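Cell division protein FtsI/penicillin binding protein 2 (Legionella pneumophila subsp. pneumophila ATCC 43290, PDB 4ZTK) probably cross-links peptidoglycan during cell division, as a penicillin-binding D,D-transpeptidase of the FtsI type. Local coordinates at residues A[81-93]-A[146-160]. Numbering follows the deposited sequence.
Sequences TIKPFIAAAAINS and AGVPVIRKKLTEFGF
With CG set beside its own backbone N and anti to the carbonyl carbon (chi1 -56°), F85 turns its ring so that one edge meets F158 and one face receives F160, while I82, whose CG1 lies anti to the backbone N, sends CD1 across to F160. The result is an aromatic cluster of F85, F158 and F160, formed where the residues that follow helix 148-157 meet the first turn of helix 83-92. F158 receives the edge of F85 on its face, CD1 of F85 standing 3.4 Å from CG of F158. F160 in turn directs its own edge at a face of F85, and its CE2 sits above the middle of that ring, 3.6 Å from CG of F85. Both pairs are thus T-shaped, their planes steeply inclined at close to 68°. One face of F160 takes a CH-pi contact: CD1 of I82 hangs over the ring centre, 3.4 Å from the centroid. L155 packs beside them, its CD2 3.7 Å from CD1 of I82 and also against CD1 of I86.

Further along, the helices meet through a small residue. A89 acts as a knob in a hole formed by V150, I151, K154 and L155, its CB 3.6 Å from CG of K154. The bent chain of K154 then carries NZ to OE2 of E157, a 2.8 Å salt bridge, and to the carbonyl of I213.

After helix 148-157, a Schellman motif at G159 turns the chain between F158 and F160, both of which address F85; Y196 of helix 189-200 meets F85 edge-to-face as well. Helices 83-92 and 148-157 cross at 120° with a closest axis approach of 9.3 Å, in the helical part of a penicillin-binding transpeptidase fold, where S80 and K83, around the beginning of helix 83-92, are consistent with the family's SxxK motif.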
ATOM      1  N   THR A  81      -0.958  -2.834  -4.566  1.00 25.29           N
ATOM      2  CA  THR A  81      -0.740  -2.890  -3.119  1.00 23.25           C
ATOM      3  C   THR A  81      -1.678  -3.907  -2.450  1.00 25.67           C
ATOM      4  O   THR A  81      -1.505  -4.228  -1.278  1.00 22.76           O
ATOM      5  CB  THR A  81      -0.861  -1.502  -2.422  1.00 23.05           C
ATOM      6  OG1 THR A  81      -2.195  -0.992  -2.569  1.00 21.01           O
ATOM      7  CG2 THR A  81       0.141  -0.514  -3.011  1.00 19.50           C
ATOM      8  N   ILE A  82      -2.650  -4.424  -3.204  1.00 26.42           N
ATOM      9  CA  ILE A  82      -3.504  -5.513  -2.712  1.00 25.74           C
ATOM     10  C   ILE A  82      -2.773  -6.859  -2.734  1.00 27.20           C
ATOM     11  O   ILE A  82      -3.117  -7.767  -1.984  1.00 24.21           O
ATOM     12  CB  ILE A  82      -4.808  -5.657  -3.539  1.00 26.95           C
ATOM     13  CG1 ILE A  82      -5.841  -6.503  -2.793  1.00 29.29           C
ATOM     14  CG2 ILE A  82      -4.541  -6.314  -4.898  1.00 24.29           C
ATOM     15  CD1 ILE A  82      -6.254  -5.937  -1.492  1.00 36.58           C
ATOM     16  N   LYS A  83      -1.771  -6.979  -3.604  1.00 25.06           N
ATOM     17  CA  LYS A  83      -1.118  -8.264  -3.871  1.00 24.79           C
ATOM     18  C   LYS A  83      -0.607  -9.030  -2.640  1.00 24.44           C
ATOM     19  O   LYS A  83      -0.787 -10.245  -2.568  1.00 27.22           O
ATOM     20  CB  LYS A  83      -0.009  -8.113  -4.929  1.00 25.25           C
ATOM     21  CG  LYS A  83      -0.530  -7.961  -6.363  1.00 28.30           C
ATOM     22  CD  LYS A  83       0.609  -7.729  -7.355  1.00 30.08           C
ATOM     23  CE  LYS A  83       0.156  -7.949  -8.802  1.00 32.83           C
ATOM     24  NZ  LYS A  83      -0.939  -7.026  -9.214  1.00 27.86           N
ATOM     25  N   PRO A  84       0.037  -8.334  -1.676  1.00 22.94           N
ATOM     26  CA  PRO A  84       0.470  -9.048  -0.465  1.00 22.78           C
ATOM     27  C   PRO A  84      -0.666  -9.751   0.274  1.00 25.17           C
ATOM     28  O   PRO A  84      -0.441 -10.815   0.855  1.00 26.74           O
ATOM     29  CB  PRO A  84       1.036  -7.929   0.416  1.00 26.92           C
ATOM     30  CG  PRO A  84       1.537  -6.921  -0.553  1.00 28.08           C
ATOM     31  CD  PRO A  84       0.543  -6.947  -1.694  1.00 23.62           C
ATOM     32  N   PHE A  85      -1.862  -9.171   0.245  1.00 22.57           N
ATOM     33  CA  PHE A  85      -3.009  -9.752   0.943  1.00 23.12           C
ATOM     34  C   PHE A  85      -3.600 -10.940   0.183  1.00 30.22           C
ATOM     35  O   PHE A  85      -4.058 -11.910   0.795  1.00 27.84           O
ATOM     36  CB  PHE A  85      -4.066  -8.680   1.218  1.00 24.23           C
ATOM     37  CG  PHE A  85      -3.532  -7.507   2.001  1.00 27.32           C
ATOM     38  CD1 PHE A  85      -3.484  -7.548   3.386  1.00 21.20           C
ATOM     39  CD2 PHE A  85      -3.060  -6.377   1.351  1.00 24.76           C
ATOM     40  CE1 PHE A  85      -2.984  -6.473   4.113  1.00 27.21           C
ATOM     41  CE2 PHE A  85      -2.557  -5.297   2.070  1.00 27.92           C
ATOM     42  CZ  PHE A  85      -2.522  -5.349   3.460  1.00 19.96           C
ATOM     43  N   ILE A  86      -3.587 -10.860  -1.145  1.00 25.44           N
ATOM     44  CA  ILE A  86      -3.966 -11.996  -1.982  1.00 27.57           C
ATOM     45  C   ILE A  86      -3.047 -13.170  -1.670  1.00 22.58           C
ATOM     46  O   ILE A  86      -3.503 -14.287  -1.450  1.00 29.64           O
ATOM     47  CB  ILE A  86      -3.851 -11.663  -3.483  1.00 27.63           C
ATOM     48  CG1 ILE A  86      -4.876 -10.604  -3.888  1.00 28.42           C
ATOM     49  CG2 ILE A  86      -4.029 -12.917  -4.331  1.00 29.05           C
ATOM     50  CD1 ILE A  86      -6.313 -11.067  -3.788  1.00 28.85           C
ATOM     51  N   ALA A  87      -1.746 -12.899  -1.642  1.00 25.70           N
ATOM     52  CA  ALA A  87      -0.754 -13.923  -1.336  1.00 31.10           C
ATOM     53  C   ALA A  87      -0.952 -14.493   0.064  1.00 29.64           C
ATOM     54  O   ALA A  87      -0.860 -15.703   0.263  1.00 32.10           O
ATOM     55  CB  ALA A  87       0.653 -13.366  -1.485  1.00 23.47           C
ATOM     56  N   ALA A  88      -1.213 -13.616   1.030  1.00 33.82           N
ATOM     57  CA  ALA A  88      -1.410 -14.025   2.418  1.00 31.33           C
ATOM     58  C   ALA A  88      -2.588 -14.976   2.543  1.00 29.54           C
ATOM     59  O   ALA A  88      -2.491 -16.015   3.196  1.00 29.87           O
ATOM     60  CB  ALA A  88      -1.619 -12.808   3.308  1.00 32.75           C
ATOM     61  N   ALA A  89      -3.700 -14.613   1.910  1.00 31.27           N
ATOM     62  CA  ALA A  89      -4.901 -15.441   1.934  1.00 35.65           C
ATOM     63  C   ALA A  89      -4.629 -16.822   1.348  1.00 35.39           C
ATOM     64  O   ALA A  89      -5.080 -17.834   1.885  1.00 35.34           O
ATOM     65  CB  ALA A  89      -6.028 -14.756   1.177  1.00 38.59           C
ATOM     66  N   ALA A  90      -3.881 -16.860   0.249  1.00 32.75           N
ATOM     67  CA  ALA A  90      -3.593 -18.112  -0.439  1.00 35.52           C
ATOM     68  C   ALA A  90      -2.644 -18.991   0.365  1.00 37.60           C
ATOM     69  O   ALA A  90      -2.849 -20.201   0.477  1.00 43.42           O
ATOM     70  CB  ALA A  90      -3.008 -17.836  -1.813  1.00 35.11           C
ATOM     71  N   ILE A  91      -1.598 -18.372   0.904  1.00 32.95           N
ATOM     72  CA  ILE A  91      -0.604 -19.068   1.717  1.00 35.47           C
ATOM     73  C   ILE A  91      -1.223 -19.601   3.007  1.00 41.04           C
ATOM     74  O   ILE A  91      -0.896 -20.695   3.459  1.00 44.35           O
ATOM     75  CB  ILE A  91       0.577 -18.129   2.076  1.00 60.07           C
ATOM     76  CG1 ILE A  91       1.397 -17.802   0.830  1.00 57.39           C
ATOM     77  CG2 ILE A  91       1.476 -18.753   3.132  1.00 64.89           C
ATOM     78  CD1 ILE A  91       1.875 -19.022   0.094  1.00 66.58           C
ATOM     79  N   ASN A  92      -2.125 -18.824   3.594  1.00 39.63           N
ATOM     80  CA  ASN A  92      -2.669 -19.160   4.903  1.00 38.03           C
ATOM     81  C   ASN A  92      -3.695 -20.291   4.876  1.00 42.55           C
ATOM     82  O   ASN A  92      -3.900 -20.966   5.887  1.00 46.12           O
ATOM     83  CB  ASN A  92      -3.272 -17.918   5.560  1.00 40.12           C
ATOM     84  CG  ASN A  92      -3.410 -18.062   7.059  1.00 37.79           C
ATOM     85  OD1 ASN A  92      -2.423 -18.001   7.792  1.00 42.66           O
ATOM     86  ND2 ASN A  92      -4.636 -18.235   7.525  1.00 30.89           N
ATOM     87  N   SER A  93      -4.327 -20.498   3.722  1.00 48.09           N
ATOM     88  CA  SER A  93      -5.382 -21.504   3.589  1.00 57.37           C
ATOM     89  C   SER A  93      -4.839 -22.895   3.264  1.00 63.87           C
ATOM     90  O   SER A  93      -3.804 -23.037   2.612  1.00 69.31           O
ATOM     91  CB  SER A  93      -6.407 -21.077   2.533  1.00 53.10           C
ATOM     92  OG  SER A  93      -5.841 -21.067   1.235  1.00 53.34           O
ATOM     93  N   ALA A 146      -7.188 -19.913  -5.366  1.00 34.91           N
ATOM     94  CA  ALA A 146      -7.576 -19.850  -3.959  1.00 30.95           C
ATOM     95  C   ALA A 146      -9.092 -19.946  -3.826  1.00 40.87           C
ATOM     96  O   ALA A 146      -9.605 -20.618  -2.933  1.00 45.70           O
ATOM     97  CB  ALA A 146      -7.060 -18.563  -3.313  1.00 28.90           C
ATOM     98  N   GLY A 147      -9.803 -19.270  -4.722  1.00 39.43           N
ATOM     99  CA  GLY A 147     -11.251 -19.362  -4.760  1.00 32.93           C
ATOM    100  C   GLY A 147     -11.941 -18.183  -4.109  1.00 38.25           C
ATOM    101  O   GLY A 147     -11.375 -17.513  -3.245  1.00 30.68           O
ATOM    102  N   VAL A 148     -13.179 -17.940  -4.522  1.00 35.70           N
ATOM    103  CA  VAL A 148     -13.957 -16.811  -4.022  1.00 36.32           C
ATOM    104  C   VAL A 148     -14.169 -16.781  -2.498  1.00 41.43           C
ATOM    105  O   VAL A 148     -13.978 -15.733  -1.881  1.00 40.61           O
ATOM    106  CB  VAL A 148     -15.300 -16.675  -4.779  1.00 46.86           C
ATOM    107  CG1 VAL A 148     -16.207 -15.651  -4.107  1.00 46.85           C
ATOM    108  CG2 VAL A 148     -15.039 -16.299  -6.228  1.00 41.42           C
ATOM    109  N   PRO A 149     -14.558 -17.920  -1.882  1.00 41.72           N
ATOM    110  CA  PRO A 149     -14.746 -17.868  -0.426  1.00 42.37           C
ATOM    111  C   PRO A 149     -13.466 -17.498   0.324  1.00 41.63           C
ATOM    112  O   PRO A 149     -13.511 -16.671   1.234  1.00 45.32           O
ATOM    113  CB  PRO A 149     -15.162 -19.300  -0.075  1.00 41.47           C
ATOM    114  CG  PRO A 149     -15.780 -19.822  -1.319  1.00 42.96           C
ATOM    115  CD  PRO A 149     -14.975 -19.223  -2.434  1.00 39.18           C
ATOM    116  N   VAL A 150     -12.342 -18.091  -0.067  1.00 38.74           N
ATOM    117  CA  VAL A 150     -11.073 -17.837   0.608  1.00 34.97           C
ATOM    118  C   VAL A 150     -10.646 -16.381   0.462  1.00 35.26           C
ATOM    119  O   VAL A 150     -10.302 -15.719   1.448  1.00 35.91           O
ATOM    120  CB  VAL A 150      -9.953 -18.760   0.078  1.00 34.50           C
ATOM    121  CG1 VAL A 150      -8.601 -18.338   0.636  1.00 29.73           C
ATOM    122  CG2 VAL A 150     -10.255 -20.213   0.428  1.00 39.14           C
ATOM    123  N   ILE A 151     -10.678 -15.883  -0.771  1.00 33.16           N
ATOM    124  CA  ILE A 151     -10.209 -14.529  -1.056  1.00 35.70           C
ATOM    125  C   ILE A 151     -11.126 -13.447  -0.474  1.00 37.32           C
ATOM    126  O   ILE A 151     -10.656 -12.509   0.163  1.00 32.90           O
ATOM    127  CB  ILE A 151     -10.010 -14.302  -2.569  1.00 34.39           C
ATOM    128  CG1 ILE A 151      -8.863 -15.171  -3.092  1.00 32.44           C
ATOM    129  CG2 ILE A 151      -9.729 -12.829  -2.860  1.00 27.83           C
ATOM    130  CD1 ILE A 151      -7.491 -14.820  -2.503  1.00 24.89           C
ATOM    131  N   ARG A 152     -12.432 -13.574  -0.690  1.00 36.86           N
ATOM    132  CA  ARG A 152     -13.363 -12.567  -0.185  1.00 39.28           C
ATOM    133  C   ARG A 152     -13.357 -12.486   1.343  1.00 36.81           C
ATOM    134  O   ARG A 152     -13.329 -11.398   1.909  1.00 37.02           O
ATOM    135  CB  ARG A 152     -14.783 -12.819  -0.691  1.00 35.78           C
ATOM    136  CG  ARG A 152     -15.006 -12.447  -2.144  1.00 45.28           C
ATOM    137  CD  ARG A 152     -16.496 -12.357  -2.444  1.00 49.69           C
ATOM    138  NE  ARG A 152     -17.131 -11.292  -1.675  1.00 54.16           N
ATOM    139  CZ  ARG A 152     -18.442 -11.096  -1.608  1.00 58.39           C
ATOM    140  NH1 ARG A 152     -19.269 -11.899  -2.262  1.00 57.25           N
ATOM    141  NH2 ARG A 152     -18.927 -10.100  -0.879  1.00 67.45           N
ATOM    142  N   LYS A 153     -13.383 -13.642   2.001  1.00 36.82           N
ATOM    143  CA  LYS A 153     -13.404 -13.690   3.460  1.00 38.22           C
ATOM    144  C   LYS A 153     -12.124 -13.135   4.072  1.00 37.17           C
ATOM    145  O   LYS A 153     -12.169 -12.292   4.971  1.00 34.54           O
ATOM    146  CB  LYS A 153     -13.635 -15.119   3.950  1.00 41.12           C
ATOM    147  CG  LYS A 153     -13.382 -15.306   5.439  1.00 56.19           C
ATOM    148  CD  LYS A 153     -13.798 -16.697   5.902  1.00 70.54           C
ATOM    149  CE  LYS A 153     -13.417 -16.929   7.355  1.00 77.95           C
ATOM    150  NZ  LYS A 153     -11.944 -16.802   7.568  1.00 79.49           N
ATOM    151  N   LYS A 154     -10.981 -13.607   3.589  1.00 38.67           N
ATOM    152  CA  LYS A 154      -9.711 -13.201   4.175  1.00 35.76           C
ATOM    153  C   LYS A 154      -9.402 -11.729   3.912  1.00 31.38           C
ATOM    154  O   LYS A 154      -8.900 -11.035   4.795  1.00 33.13           O
ATOM    155  CB  LYS A 154      -8.565 -14.109   3.716  1.00 33.67           C
ATOM    156  CG  LYS A 154      -7.241 -13.843   4.430  1.00 36.96           C
ATOM    157  CD  LYS A 154      -7.371 -14.007   5.940  1.00 33.51           C
ATOM    158  CE  LYS A 154      -7.761 -15.425   6.314  1.00 33.83           C
ATOM    159  NZ  LYS A 154      -8.049 -15.539   7.769  1.00 40.47           N
ATOM    160  N   LEU A 155      -9.712 -11.241   2.715  1.00 28.45           N
ATOM    161  CA  LEU A 155      -9.468  -9.828   2.420  1.00 26.76           C
ATOM    162  C   LEU A 155     -10.416  -8.924   3.213  1.00 30.78           C
ATOM    163  O   LEU A 155     -10.045  -7.815   3.604  1.00 33.06           O
ATOM    164  CB  LEU A 155      -9.553  -9.534   0.921  1.00 34.43           C
ATOM    165  CG  LEU A 155      -8.185  -9.467   0.230  1.00 40.63           C
ATOM    166  CD1 LEU A 155      -7.450 -10.799   0.338  1.00 34.46           C
ATOM    167  CD2 LEU A 155      -8.321  -9.036  -1.223  1.00 34.16           C
ATOM    168  N   THR A 156     -11.630  -9.408   3.458  1.00 24.95           N
ATOM    169  CA  THR A 156     -12.578  -8.679   4.288  1.00 28.85           C
ATOM    170  C   THR A 156     -12.020  -8.553   5.702  1.00 35.74           C
ATOM    171  O   THR A 156     -12.072  -7.485   6.310  1.00 32.37           O
ATOM    172  CB  THR A 156     -13.964  -9.365   4.306  1.00 29.23           C
ATOM    173  OG1 THR A 156     -14.579  -9.213   3.021  1.00 32.94           O
ATOM    174  CG2 THR A 156     -14.877  -8.749   5.376  1.00 28.92           C
ATOM    175  N   GLU A 157     -11.459  -9.646   6.204  1.00 30.67           N
ATOM    176  CA  GLU A 157     -10.826  -9.644   7.517  1.00 31.32           C
ATOM    177  C   GLU A 157      -9.630  -8.697   7.613  1.00 29.82           C
ATOM    178  O   GLU A 157      -9.298  -8.225   8.699  1.00 34.31           O
ATOM    179  CB  GLU A 157     -10.415 -11.063   7.910  1.00 35.36           C
ATOM    180  CG  GLU A 157     -11.598 -11.954   8.249  1.00 47.13           C
ATOM    181  CD  GLU A 157     -11.188 -13.375   8.581  1.00 61.28           C
ATOM    182  OE1 GLU A 157     -12.085 -14.220   8.787  1.00 69.99           O
ATOM    183  OE2 GLU A 157      -9.971 -13.650   8.636  1.00 66.87           O
ATOM    184  N   PHE A 158      -8.975  -8.434   6.484  1.00 30.33           N
ATOM    185  CA  PHE A 158      -7.879  -7.467   6.439  1.00 27.83           C
ATOM    186  C   PHE A 158      -8.366  -6.017   6.362  1.00 37.15           C
ATOM    187  O   PHE A 158      -7.554  -5.086   6.352  1.00 28.49           O
ATOM    188  CB  PHE A 158      -6.949  -7.741   5.253  1.00 32.64           C
ATOM    189  CG  PHE A 158      -5.863  -8.738   5.548  1.00 29.76           C
ATOM    190  CD1 PHE A 158      -4.850  -8.433   6.441  1.00 27.64           C
ATOM    191  CD2 PHE A 158      -5.846  -9.972   4.913  1.00 34.48           C
ATOM    192  CE1 PHE A 158      -3.840  -9.345   6.709  1.00 33.58           C
ATOM    193  CE2 PHE A 158      -4.839 -10.893   5.174  1.00 36.07           C
ATOM    194  CZ  PHE A 158      -3.837 -10.579   6.077  1.00 33.66           C
ATOM    195  N   GLY A 159      -9.681  -5.829   6.282  1.00 31.68           N
ATOM    196  CA  GLY A 159     -10.251  -4.495   6.255  1.00 30.43           C
ATOM    197  C   GLY A 159     -10.630  -4.013   4.866  1.00 39.47           C
ATOM    198  O   GLY A 159     -10.928  -2.835   4.677  1.00 40.30           O
ATOM    199  N   PHE A 160     -10.619  -4.916   3.889  1.00 29.24           N
ATOM    200  CA  PHE A 160     -10.999  -4.552   2.528  1.00 29.46           C
ATOM    201  C   PHE A 160     -12.491  -4.754   2.261  1.00 33.74           C
ATOM    202  O   PHE A 160     -13.090  -5.741   2.690  1.00 33.64           O
ATOM    203  CB  PHE A 160     -10.173  -5.330   1.496  1.00 26.99           C
ATOM    204  CG  PHE A 160      -8.727  -4.952   1.477  1.00 27.30           C
ATOM    205  CD1 PHE A 160      -8.300  -3.834   0.780  1.00 28.74           C
ATOM    206  CD2 PHE A 160      -7.790  -5.706   2.166  1.00 24.59           C
ATOM    207  CE1 PHE A 160      -6.959  -3.475   0.763  1.00 32.56           C
ATOM    208  CE2 PHE A 160      -6.445  -5.353   2.156  1.00 26.10           C
ATOM    209  CZ  PHE A 160      -6.029  -4.235   1.454  1.00 27.02           C
TER